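Adenosyl-chloride synthase (Thermotoga maritima, PDB 2ZBV) binds adenosine between its subunits and, as a member of the SAM hydrolase and SAM-dependent halogenase family, probably cleaves S-adenosyl-L-methionine. Local coordinates at residues K162-V165 / V170-E173; L50-L55 / N182-I187; A20-I25 / A29-I34; T6-G9 / Y14-V17. One frame throughout, in Å; residues are numbered along the deposited sequence.

Contact 1: residues K162-V165 / V170-E173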
loop_
_atom_site.group_PDB
_atom_site.type_symbol
_atom_site.label_atom_id
_atom_site.label_comp_id
_atom_site.label_asym_id
_atom_site.label_seq_id
_atom_site.Cartn_x
_atom_site.Cartn_y
_atom_site.Cartn_z
ATOM N N LYS A 162 -32.917 -3.225 1.916
ATOM C CA LYS A 162 -32.769 -3.253 0.463
ATOM C C LYS A 162 -33.223 -1.957 -0.199
ATOM O O LYS A 162 -34.272 -1.409 0.140
ATOM C CB LYS A 162 -33.564 -4.421 -0.134
ATOM C CG LYS A 162 -33.860 -4.260 -1.626
ATOM C CD LYS A 162 -33.068 -5.214 -2.506
ATOM C CE LYS A 162 -33.721 -6.584 -2.569
ATOM N NZ LYS A 162 -33.075 -7.451 -3.593
ATOM N N PRO A 163 -32.430 -1.447 -1.153
ATOM C CA PRO A 163 -32.811 -0.209 -1.834
ATOM C C PRO A 163 -34.036 -0.482 -2.701
ATOM O O PRO A 163 -34.047 -1.425 -3.495
ATOM C CB PRO A 163 -31.570 0.125 -2.659
ATOM C CG PRO A 163 -31.029 -1.224 -2.996
ATOM C CD PRO A 163 -31.154 -1.962 -1.679
ATOM N N VAL A 164 -35.069 0.332 -2.537
ATOM C CA VAL A 164 -36.287 0.155 -3.312
ATOM C C VAL A 164 -36.689 1.425 -4.043
ATOM O O VAL A 164 -36.249 2.524 -3.702
ATOM C CB VAL A 164 -37.469 -0.263 -2.410
ATOM C CG1 VAL A 164 -37.183 -1.609 -1.755
ATOM C CG2 VAL A 164 -37.713 0.809 -1.357
ATOM N N VAL A 165 -37.528 1.257 -5.057
ATOM C CA VAL A 165 -38.038 2.374 -5.834
ATOM C C VAL A 165 -39.456 2.636 -5.349
ATOM O O VAL A 165 -40.308 1.750 -5.408
ATOM C CB VAL A 165 -38.094 2.040 -7.335
ATOM C CG1 VAL A 165 -38.818 3.145 -8.086
ATOM C CG2 VAL A 165 -36.692 1.862 -7.877
ATOM N N VAL A 170 -35.817 6.947 -5.214
ATOM C CA VAL A 170 -35.116 5.745 -4.799
ATOM C C VAL A 170 -34.471 6.017 -3.445
ATOM O O VAL A 170 -33.829 7.051 -3.245
ATOM C CB VAL A 170 -34.024 5.347 -5.814
ATOM C CG1 VAL A 170 -34.663 4.879 -7.108
ATOM C CG2 VAL A 170 -33.108 6.529 -6.081
ATOM N N ILE A 171 -34.666 5.093 -2.513
ATOM C CA ILE A 171 -34.109 5.221 -1.177
ATOM C C ILE A 171 -32.993 4.198 -1.005
ATOM O O ILE A 171 -33.119 3.054 -1.436
ATOM C CB ILE A 171 -35.189 4.972 -0.097
ATOM C CG1 ILE A 171 -34.540 4.928 1.290
ATOM C CG2 ILE A 171 -35.924 3.671 -0.394
ATOM C CD1 ILE A 171 -35.500 4.607 2.423
ATOM N N GLY A 172 -31.899 4.617 -0.379
ATOM C CA GLY A 172 -30.784 3.715 -0.172
ATOM C C GLY A 172 -29.841 4.228 0.895
ATOM O O GLY A 172 -30.228 5.038 1.743
ATOM N N GLU A 173 -28.596 3.763 0.851
ATOM C CA GLU A 173 -27.592 4.170 1.825
ATOM C C GLU A 173 -26.240 4.326 1.149
ATOM O O GLU A 173 -26.008 3.760 0.085
ATOM C CB GLU A 173 -27.464 3.108 2.918
ATOM C CG GLU A 173 -28.781 2.710 3.560
ATOM C CD GLU A 173 -28.759 1.287 4.083
ATOM O OE1 GLU A 173 -27.956 0.995 4.993
ATOM O OE2 GLU A 173 -29.545 0.459 3.574
#

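Contact 2: residues L50-L55 / N182-I187. With ADN (adenosine), chain F.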
loop_
_atom_site.group_PDB
_atom_site.type_symbol
_atom_site.label_atom_id
_atom_site.label_comp_id
_atom_site.label_asym_id
_atom_site.label_seq_id
_atom_site.Cartn_x
_atom_site.Cartn_y
_atom_site.Cartn_z
ATOM N N LEU A 50 -16.041 -6.257 -1.218
ATOM C CA LEU A 50 -15.818 -7.628 -1.684
ATOM C C LEU A 50 -16.647 -7.931 -2.927
ATOM O O LEU A 50 -16.131 -8.392 -3.942
ATOM C CB LEU A 50 -16.197 -8.621 -0.586
ATOM C CG LEU A 50 -16.158 -10.094 -0.998
ATOM C CD1 LEU A 50 -14.722 -10.497 -1.303
ATOM C CD2 LEU A 50 -16.730 -10.953 0.139
ATOM N N TYR A 51 -17.945 -7.675 -2.847
ATOM C CA TYR A 51 -18.802 -7.937 -3.997
ATOM C C TYR A 51 -18.353 -7.161 -5.237
ATOM O O TYR A 51 -18.133 -7.738 -6.298
ATOM C CB TYR A 51 -20.250 -7.583 -3.676
ATOM C CG TYR A 51 -21.127 -7.597 -4.903
ATOM C CD1 TYR A 51 -21.319 -8.771 -5.633
ATOM C CD2 TYR A 51 -21.734 -6.427 -5.361
ATOM C CE1 TYR A 51 -22.094 -8.779 -6.793
ATOM C CE2 TYR A 51 -22.510 -6.425 -6.523
ATOM C CZ TYR A 51 -22.683 -7.602 -7.230
ATOM O OH TYR A 51 -23.433 -7.598 -8.379
ATOM N N ARG A 52 -18.214 -5.849 -5.102
ATOM C CA ARG A 52 -17.807 -5.027 -6.235
ATOM C C ARG A 52 -16.484 -5.451 -6.855
ATOM O O ARG A 52 -16.361 -5.515 -8.077
ATOM C CB ARG A 52 -17.797 -3.556 -5.810
ATOM C CG ARG A 52 -19.183 -3.151 -5.344
ATOM C CD ARG A 52 -19.321 -1.735 -4.867
ATOM N NE ARG A 52 -20.638 -1.583 -4.250
ATOM C CZ ARG A 52 -21.223 -0.419 -3.993
ATOM N NH1 ARG A 52 -20.611 0.717 -4.301
ATOM N NH2 ARG A 52 -22.419 -0.399 -3.420
ATOM N N ALA A 53 -15.495 -5.770 -6.032
ATOM C CA ALA A 53 -14.219 -6.205 -6.589
ATOM C C ALA A 53 -14.334 -7.576 -7.264
ATOM O O ALA A 53 -13.707 -7.810 -8.300
ATOM C CB ALA A 53 -13.165 -6.263 -5.506
ATOM N N SER A 54 -15.133 -8.471 -6.676
ATOM C CA SER A 54 -15.301 -9.833 -7.202
ATOM C C SER A 54 -15.859 -9.867 -8.615
ATOM O O SER A 54 -15.662 -10.843 -9.340
ATOM C CB SER A 54 -16.217 -10.667 -6.290
ATOM O OG SER A 54 -17.559 -10.216 -6.339
ATOM N N LEU A 55 -16.563 -8.805 -8.995
ATOM C CA LEU A 55 -17.139 -8.715 -10.327
ATOM C C LEU A 55 -16.055 -8.725 -11.402
ATOM O O LEU A 55 -16.308 -9.107 -12.549
ATOM C CB LEU A 55 -17.967 -7.433 -10.456
ATOM C CG LEU A 55 -19.327 -7.397 -9.758
ATOM C CD1 LEU A 55 -19.856 -5.967 -9.790
ATOM C CD2 LEU A 55 -20.304 -8.351 -10.457
ATOM N N ASN A 182 -15.729 10.458 -3.633
ATOM C CA ASN A 182 -16.902 10.071 -4.391
ATOM C C ASN A 182 -17.764 9.251 -3.443
ATOM O O ASN A 182 -17.249 8.454 -2.653
ATOM C CB ASN A 182 -16.504 9.257 -5.620
ATOM C CG ASN A 182 -15.706 10.079 -6.622
ATOM O OD1 ASN A 182 -15.969 11.270 -6.810
ATOM N ND2 ASN A 182 -14.740 9.445 -7.282
ATOM N N VAL A 183 -19.073 9.463 -3.518
ATOM C CA VAL A 183 -20.026 8.787 -2.647
ATOM C C VAL A 183 -20.820 7.713 -3.389
ATOM O O VAL A 183 -21.776 8.021 -4.092
ATOM C CB VAL A 183 -21.007 9.825 -2.039
ATOM C CG1 VAL A 183 -22.080 9.135 -1.207
ATOM C CG2 VAL A 183 -20.232 10.820 -1.182
ATOM N N SER A 184 -20.421 6.454 -3.243
ATOM C CA SER A 184 -21.140 5.377 -3.912
ATOM C C SER A 184 -22.199 4.774 -2.993
ATOM O O SER A 184 -21.917 4.433 -1.844
ATOM C CB SER A 184 -20.188 4.282 -4.369
ATOM O OG SER A 184 -20.918 3.281 -5.056
ATOM N N THR A 185 -23.417 4.643 -3.512
ATOM C CA THR A 185 -24.527 4.098 -2.737
ATOM C C THR A 185 -24.693 2.609 -3.013
ATOM O O THR A 185 -23.917 2.016 -3.763
ATOM C CB THR A 185 -25.860 4.797 -3.092
ATOM O OG1 THR A 185 -26.264 4.410 -4.409
ATOM C CG2 THR A 185 -25.697 6.309 -3.056
ATOM N N ASN A 186 -25.712 2.017 -2.400
ATOM C CA ASN A 186 -26.005 0.604 -2.587
ATOM C C ASN A 186 -27.180 0.499 -3.552
ATOM O O ASN A 186 -27.802 -0.550 -3.683
ATOM C CB ASN A 186 -26.356 -0.044 -1.245
ATOM C CG ASN A 186 -27.641 0.495 -0.653
ATOM O OD1 ASN A 186 -28.015 1.647 -0.886
ATOM N ND2 ASN A 186 -28.323 -0.337 0.134
ATOM N N ILE A 187 -27.468 1.605 -4.230
ATOM C CA ILE A 187 -28.560 1.673 -5.196
ATOM C C ILE A 187 -28.055 1.318 -6.592
ATOM O O ILE A 187 -27.201 2.008 -7.145
ATOM C CB ILE A 187 -29.157 3.099 -5.251
ATOM C CG1 ILE A 187 -29.692 3.495 -3.876
ATOM C CG2 ILE A 187 -30.264 3.164 -6.300
ATOM C CD1 ILE A 187 -29.966 4.981 -3.738
HETATM O "O5'" ADN F . -10.913 6.477 -13.833
HETATM C "C5'" ADN F . -9.944 6.762 -12.833
HETATM C "C4'" ADN F . -9.709 8.267 -12.805
HETATM O "O4'" ADN F . -10.920 8.982 -12.453
HETATM C "C3'" ADN F . -8.651 8.678 -11.761
HETATM O "O3'" ADN F . -7.364 8.722 -12.354
HETATM C "C2'" ADN F . -9.160 10.052 -11.240
HETATM O "O2'" ADN F . -8.214 11.108 -11.499
HETATM C "C1'" ADN F . -10.494 10.282 -11.962
HETATM N N9 ADN F . -11.501 10.808 -11.028
HETATM C C8 ADN F . -12.045 10.137 -9.958
HETATM N N7 ADN F . -12.899 10.894 -9.341
HETATM C C5 ADN F . -12.967 12.093 -9.959
HETATM C C6 ADN F . -13.703 13.299 -9.745
HETATM N N6 ADN F . -14.588 13.399 -8.695
HETATM N N1 ADN F . -13.514 14.336 -10.591
HETATM C C2 ADN F . -12.658 14.254 -11.617
HETATM N N3 ADN F . -11.949 13.144 -11.850
HETATM C C4 ADN F . -12.073 12.056 -11.056
#

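Contact 3: residues A20-I25 / A29-I34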
loop_
_atom_site.group_PDB
_atom_site.type_symbol
_atom_site.label_atom_id
_atom_site.label_comp_id
_atom_site.label_asym_id
_atom_site.label_seq_id
_atom_site.Cartn_x
_atom_site.Cartn_y
_atom_site.Cartn_z
ATOM N N ALA A 20 3.409 -14.611 3.370
ATOM C CA ALA A 20 4.529 -15.532 3.524
ATOM C C ALA A 20 3.986 -16.939 3.744
ATOM O O ALA A 20 4.488 -17.899 3.164
ATOM C CB ALA A 20 5.402 -15.113 4.699
ATOM N N VAL A 21 2.949 -17.056 4.568
ATOM C CA VAL A 21 2.344 -18.352 4.846
ATOM C C VAL A 21 1.760 -18.955 3.569
ATOM O O VAL A 21 1.913 -20.147 3.308
ATOM C CB VAL A 21 1.229 -18.226 5.903
ATOM C CG1 VAL A 21 0.390 -19.496 5.932
ATOM C CG2 VAL A 21 1.850 -17.967 7.281
ATOM N N ILE A 22 1.088 -18.124 2.778
ATOM C CA ILE A 22 0.496 -18.576 1.530
ATOM C C ILE A 22 1.570 -19.057 0.555
ATOM O O ILE A 22 1.454 -20.140 -0.022
ATOM C CB ILE A 22 -0.313 -17.443 0.861
ATOM C CG1 ILE A 22 -1.527 -17.097 1.727
ATOM C CG2 ILE A 22 -0.744 -17.867 -0.558
ATOM C CD1 ILE A 22 -2.349 -15.936 1.191
ATOM N N LYS A 23 2.616 -18.250 0.390
ATOM C CA LYS A 23 3.713 -18.562 -0.523
ATOM C C LYS A 23 4.568 -19.748 -0.081
ATOM O O LYS A 23 5.276 -20.347 -0.894
ATOM C CB LYS A 23 4.607 -17.335 -0.701
ATOM C CG LYS A 23 3.975 -16.216 -1.513
ATOM C CD LYS A 23 3.838 -16.620 -2.975
ATOM C CE LYS A 23 3.438 -15.438 -3.842
ATOM N NZ LYS A 23 3.494 -15.794 -5.288
ATOM N N ARG A 24 4.518 -20.067 1.209
ATOM C CA ARG A 24 5.277 -21.198 1.734
ATOM C C ARG A 24 4.530 -22.447 1.296
ATOM O O ARG A 24 5.139 -23.451 0.929
ATOM C CB ARG A 24 5.361 -21.139 3.268
ATOM C CG ARG A 24 6.190 -19.971 3.791
ATOM C CD ARG A 24 6.162 -19.850 5.318
ATOM N NE ARG A 24 6.900 -20.934 5.964
ATOM C CZ ARG A 24 7.216 -20.967 7.256
ATOM N NH1 ARG A 24 6.861 -19.971 8.061
ATOM N NH2 ARG A 24 7.893 -21.999 7.745
ATOM N N ILE A 25 3.204 -22.363 1.328
ATOM C CA ILE A 25 2.355 -23.473 0.924
ATOM C C ILE A 25 2.392 -23.634 -0.592
ATOM O O ILE A 25 2.583 -24.734 -1.099
ATOM C CB ILE A 25 0.907 -23.245 1.373
ATOM C CG1 ILE A 25 0.814 -23.398 2.890
ATOM C CG2 ILE A 25 -0.025 -24.232 0.684
ATOM C CD1 ILE A 25 -0.557 -23.123 3.431
ATOM N N ALA A 29 1.496 -19.286 -5.963
ATOM C CA ALA A 29 0.229 -18.603 -5.708
ATOM C C ALA A 29 0.274 -17.148 -6.162
ATOM O O ALA A 29 1.261 -16.447 -5.930
ATOM C CB ALA A 29 -0.113 -18.667 -4.220
ATOM N N GLU A 30 -0.797 -16.708 -6.813
ATOM C CA GLU A 30 -0.906 -15.334 -7.283
ATOM C C GLU A 30 -1.845 -14.598 -6.332
ATOM O O GLU A 30 -3.048 -14.852 -6.312
ATOM C CB GLU A 30 -1.483 -15.286 -8.703
ATOM C CG GLU A 30 -1.591 -13.877 -9.263
ATOM C CD GLU A 30 -0.231 -13.230 -9.459
ATOM O OE1 GLU A 30 0.549 -13.736 -10.295
ATOM O OE2 GLU A 30 0.060 -12.222 -8.778
ATOM N N ILE A 31 -1.289 -13.682 -5.553
ATOM C CA ILE A 31 -2.072 -12.929 -4.582
ATOM C C ILE A 31 -2.327 -11.501 -5.045
ATOM O O ILE A 31 -1.395 -10.739 -5.280
ATOM C CB ILE A 31 -1.344 -12.878 -3.222
ATOM C CG1 ILE A 31 -0.981 -14.300 -2.774
ATOM C CG2 ILE A 31 -2.229 -12.207 -2.176
ATOM C CD1 ILE A 31 -0.093 -14.349 -1.531
ATOM N N ILE A 32 -3.592 -11.147 -5.192
ATOM C CA ILE A 32 -3.933 -9.792 -5.601
ATOM C C ILE A 32 -4.671 -9.147 -4.450
ATOM O O ILE A 32 -5.699 -9.637 -4.018
ATOM C CB ILE A 32 -4.836 -9.761 -6.842
ATOM C CG1 ILE A 32 -4.110 -10.433 -8.018
ATOM C CG2 ILE A 32 -5.209 -8.304 -7.166
ATOM C CD1 ILE A 32 -4.821 -10.299 -9.357
ATOM N N ASP A 33 -4.116 -8.058 -3.941
ATOM C CA ASP A 33 -4.734 -7.340 -2.840
ATOM C C ASP A 33 -5.909 -6.527 -3.364
ATOM O O ASP A 33 -5.777 -5.766 -4.318
ATOM C CB ASP A 33 -3.719 -6.402 -2.188
ATOM C CG ASP A 33 -2.562 -7.148 -1.536
ATOM O OD1 ASP A 33 -1.426 -6.633 -1.588
ATOM O OD2 ASP A 33 -2.785 -8.237 -0.962
ATOM N N ILE A 34 -7.068 -6.721 -2.757
ATOM C CA ILE A 34 -8.251 -5.967 -3.124
ATOM C C ILE A 34 -8.068 -4.667 -2.341
ATOM O O ILE A 34 -8.116 -3.574 -2.908
ATOM C CB ILE A 34 -9.525 -6.744 -2.717
ATOM C CG1 ILE A 34 -9.645 -7.988 -3.617
ATOM C CG2 ILE A 34 -10.768 -5.857 -2.851
ATOM C CD1 ILE A 34 -10.777 -8.930 -3.255
#

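Contact 4: residues T6-G9 / Y14-V17. With ADN (adenosine), chain D.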
loop_
_atom_site.group_PDB
_atom_site.type_symbol
_atom_site.label_atom_id
_atom_site.label_comp_id
_atom_site.label_asym_id
_atom_site.label_seq_id
_atom_site.Cartn_x
_atom_site.Cartn_y
_atom_site.Cartn_z
ATOM N N THR A 6 -8.834 -7.300 3.724
ATOM C CA THR A 6 -8.803 -7.249 5.195
ATOM C C THR A 6 -8.900 -5.813 5.728
ATOM O O THR A 6 -8.962 -4.850 4.962
ATOM C CB THR A 6 -7.476 -7.808 5.784
ATOM O OG1 THR A 6 -6.447 -6.816 5.653
ATOM C CG2 THR A 6 -7.027 -9.096 5.063
ATOM N N ASP A 7 -8.886 -5.693 7.056
ATOM C CA ASP A 7 -8.913 -4.405 7.739
ATOM C C ASP A 7 -7.605 -4.298 8.531
ATOM O O ASP A 7 -7.514 -3.541 9.491
ATOM C CB ASP A 7 -10.121 -4.326 8.694
ATOM C CG ASP A 7 -10.076 -5.383 9.807
ATOM O OD1 ASP A 7 -9.383 -6.408 9.635
ATOM O OD2 ASP A 7 -10.747 -5.201 10.847
ATOM N N TRP A 8 -6.588 -5.051 8.108
ATOM C CA TRP A 8 -5.309 -5.069 8.817
ATOM C C TRP A 8 -4.405 -3.857 8.609
ATOM O O TRP A 8 -3.586 -3.549 9.469
ATOM C CB TRP A 8 -4.508 -6.328 8.466
ATOM C CG TRP A 8 -5.236 -7.632 8.673
ATOM C CD1 TRP A 8 -6.469 -7.815 9.236
ATOM C CD2 TRP A 8 -4.812 -8.916 8.211
ATOM N NE1 TRP A 8 -6.844 -9.134 9.137
ATOM C CE2 TRP A 8 -5.845 -9.833 8.513
ATOM C CE3 TRP A 8 -3.658 -9.382 7.564
ATOM C CZ2 TRP A 8 -5.761 -11.195 8.185
ATOM C CZ3 TRP A 8 -3.574 -10.740 7.236
ATOM C CH2 TRP A 8 -4.622 -11.627 7.548
ATOM N N GLY A 9 -4.551 -3.180 7.479
ATOM C CA GLY A 9 -3.718 -2.020 7.193
ATOM C C GLY A 9 -2.393 -2.455 6.581
ATOM O O GLY A 9 -1.937 -3.562 6.826
ATOM N N TYR A 14 1.257 -7.609 9.458
ATOM C CA TYR A 14 0.273 -8.680 9.370
ATOM C C TYR A 14 0.024 -9.171 7.955
ATOM O O TYR A 14 0.016 -10.375 7.696
ATOM C CB TYR A 14 -1.057 -8.235 9.986
ATOM C CG TYR A 14 -0.941 -7.723 11.409
ATOM C CD1 TYR A 14 -0.153 -8.390 12.345
ATOM C CD2 TYR A 14 -1.655 -6.599 11.825
ATOM C CE1 TYR A 14 -0.081 -7.953 13.667
ATOM C CE2 TYR A 14 -1.595 -6.150 13.147
ATOM C CZ TYR A 14 -0.807 -6.834 14.064
ATOM O OH TYR A 14 -0.747 -6.401 15.375
ATOM N N VAL A 15 -0.189 -8.246 7.033
ATOM C CA VAL A 15 -0.448 -8.650 5.663
ATOM C C VAL A 15 0.725 -9.457 5.115
ATOM O O VAL A 15 0.530 -10.514 4.518
ATOM C CB VAL A 15 -0.707 -7.428 4.765
ATOM C CG1 VAL A 15 -0.687 -7.845 3.305
ATOM C CG2 VAL A 15 -2.061 -6.815 5.125
ATOM N N GLY A 16 1.938 -8.963 5.338
ATOM C CA GLY A 16 3.118 -9.661 4.852
ATOM C C GLY A 16 3.293 -11.075 5.391
ATOM O O GLY A 16 3.664 -11.974 4.636
ATOM N N VAL A 17 3.040 -11.292 6.682
ATOM C CA VAL A 17 3.213 -12.640 7.235
ATOM C C VAL A 17 2.190 -13.618 6.677
ATOM O O VAL A 17 2.494 -14.789 6.499
ATOM C CB VAL A 17 3.160 -12.656 8.791
ATOM C CG1 VAL A 17 4.335 -11.880 9.352
ATOM C CG2 VAL A 17 1.862 -12.066 9.292
HETATM O "O5'" ADN D . -7.231 -11.729 13.438
HETATM C "C5'" ADN D . -7.364 -10.552 12.633
HETATM C "C4'" ADN D . -8.604 -9.775 13.069
HETATM O "O4'" ADN D . -8.510 -9.320 14.453
HETATM C "C3'" ADN D . -8.844 -8.500 12.227
HETATM O "O3'" ADN D . -9.671 -8.784 11.101
HETATM C "C2'" ADN D . -9.486 -7.529 13.243
HETATM O "O2'" ADN D . -10.805 -7.150 12.850
HETATM C "C1'" ADN D . -9.490 -8.269 14.579
HETATM N N9 ADN D . -9.124 -7.345 15.667
HETATM C C8 ADN D . -7.889 -6.762 15.860
HETATM N N7 ADN D . -7.908 -5.997 16.908
HETATM C C5 ADN D . -9.140 -6.030 17.460
HETATM C C6 ADN D . -9.751 -5.413 18.588
HETATM N N6 ADN D . -9.025 -4.553 19.402
HETATM N N1 ADN D . -11.049 -5.684 18.845
HETATM C C2 ADN D . -11.772 -6.517 18.069
HETATM N N3 ADN D . -11.235 -7.117 17.002
HETATM C C4 ADN D . -9.943 -6.904 16.667
HETATM O O HOH W 1 -0.533 -5.468 7.857
#

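Contact 1: residues K162-V165 / V170-E173
Val164 and Val165 run antiparallel to Val170 and Ile171, and one backbone bond joins the two chains: Ile171 N donates to Val164 O at 3.2 Å, with an N-H...O angle of 167°. Val165 and Val170 form a non-hydrogen-bonded pair, their CA atoms 4.6 Å apart. Their side chains lie alongside each other and point the same way, with Val165 CG2 3.7 Å from Val170 CG1. Both of these methyls stand anti to their own carbonyl carbon. The other face carries Val164 and Ile171, also side by side. There Val164 CG2 meets Ile171 CG2 at 3.5 Å. Further along, the two chains touch through Pro163, whose CA makes a C-H...O contact of 3.3 Å to Ile171 O.

The contact is a beta hairpin of strands 164-166 and 169-177. Helix 189-192 covers the Val165 and Val170 face, with Leu191 on Val165 and Phe192 on Val170. Strand 258-262 bonds to the backbone of Val170 and Gly172. Asn186, just past strand 183-185, bonds to Glu173 and touches Pro163.

Contact 2: residues L50-L55 / N182-I187
A single arginine, Arg52, makes the whole contact by reaching from its helix to the backbone carbonyl of Thr185 and the hydroxyl of Ser184. The closest CA atoms, those of Arg52 and Asn186, are still 10.6 Å apart. The side chain spans this gap because it is extended from CG to NE, with chi2 179° and chi3 -170°. The edge of the guanidinium then faces the strand. Arg52 NH2 donates to Thr185 O at 2.9 Å, from above the carbonyl plane. Arg52 NH1 approaches Ser184 OG at 2.7 Å, but this bond is bent to 129° and weak. Ser184 OG is also hydrogen-bonded to Asp233, with which NH1 makes a long, weak ion pair. Phe237 adds a cation-pi contact to the guanidinium.

Two residues before Ser184, Asn182 binds the N6 and N7 edge of adenosine. Asn182 ND2 donates to N7 at 3.1 Å, and its OD1 accepts from N6 at 3.2 Å. Asp7 of the second subunit binds the same adenosine.

With an alanine at Arg52, Thr185 O would probably lose this donor and a gap would open between helix and strand. The chemistry implies a polar tie between the N- and C-terminal domains: one buried guanidinium is shared by a carbonyl and a hydroxyl of the strand that follows the adenine-binding asparagine, and by the ring of Phe237.

Contact 3: residues A20-I25 / A29-I34
Ile22 of helix 14-25 meets Ile31 of strand 31-33, the two side chains reaching toward each other tip to tip. Starting at CB, Ile22 already lies 3.9 Å from Ile31 CD1. A chi1 of -66° puts CG1 anti to the carbonyl carbon and the branch methyl CG2 anti to the backbone N. Ile22 CG2 touches two residues: Ile31 CD1 at 3.7 Å and Ala29 CB at 3.8 Å. CG1 carries the chain on to Ile22 CD1, which ends 3.9 Å from Ile31 CD1. The CD1 methyl of Ile31 is therefore met by three atoms of Ile22. Around this pair, Ala133 of helix 127-140 and Ile2 of strand 2-6 also touch Ile22, and Phe4 touches Ile31.

The next residue along the helix works differently. The chain of Lys23 bends at chi2 (-69°), then runs straight, which brings NZ over to Ala29 O. The hydrogen bond from Lys23 NZ to Ala29 O is 2.4 Å in the model, too short to trust in detail. Beyond the two segments, Lys23 NZ forms a salt bridge with Glu30 of the third subunit. By the same symmetry, Glu30 of this chain pairs with Lys23 of the second subunit.

The contact belongs to the beta-alpha-beta unit of strand 2-6, helix 14-25 and strand 31-33. Its chemistry divides in two. Methyl packing seats the helix against the strand, while the lysine brings its charge both to the carbonyl of Ala29 and to Glu30 of the third subunit.

Contact 4: residues T6-G9 / Y14-V17
The adenosine site begins in the loop between strand 2-6 and helix 14-25, where Trp8 packs against Tyr14 and Val15 in the first turn of the helix. The indole meets the helix with its benzo edge. Trp8 CE3 lies 3.7 Å from Tyr14 CB and 3.9 Å from Val15 CG2, while the backbone N of Val15 sits near the ring plane. Thr6 CG2 covers one face of the indole, 3.7 Å above its centre. Thr6 also forms an ST turn, its OG1 accepting a hydrogen bond from Trp8 N at 3.0 Å. Thr6 OG1 is also hydrogen-bonded to His36. Phe126 meets Trp8 edge-to-face.

A water completes the link between loop and helix. It donates to Gly9 O at 2.6 Å and accepts from Val15 N at 2.9 Å. Tyr14 OH is hydrogen-bonded to Asp178 of the third subunit.

On the ligand side, Asp7 grips both ribose hydroxyls. Its OD1 accepts from O3' and its OD2 from O2', each at 2.8 Å. A chi1 of 62° sets this carboxylate between its own backbone N and carbonyl carbon. OD2 also accepts from Phe41 N. The pyrrole edge of Trp8 lies beside the same sugar, with O3' near the indole plane.

Replacing Trp8 with an alanine would probably open a gap between the ribose and helix 14-25 and leave the methyl of Thr6 uncovered. An aspartate just past a strand, holding both ribose hydroxyls, is consistent with the nucleoside site of the SAM hydrolase and halogenase family, here formed between subunits.

In the fold
From the N terminus, contact 4 closes first, a short loop between the end of strand 2-6 and the start of helix 14-25. Contact 3 follows in series at the other end of that helix and turns the chain into strand 31-33. The next helix, 43-54, opens contact 2, whose long loop closes only at strand 183-185 in the C-terminal domain. Contact 1, a local hairpin, is nested inside that loop, and no two contacts cross. Contacts 1 and 2 meet where strands 169-177 and 183-185 are neighbours in one sheet. Contacts 2 and 3 touch through Ala53 and Ile34. Contacts 3 and 4 lie across the chain's centre from contact 1.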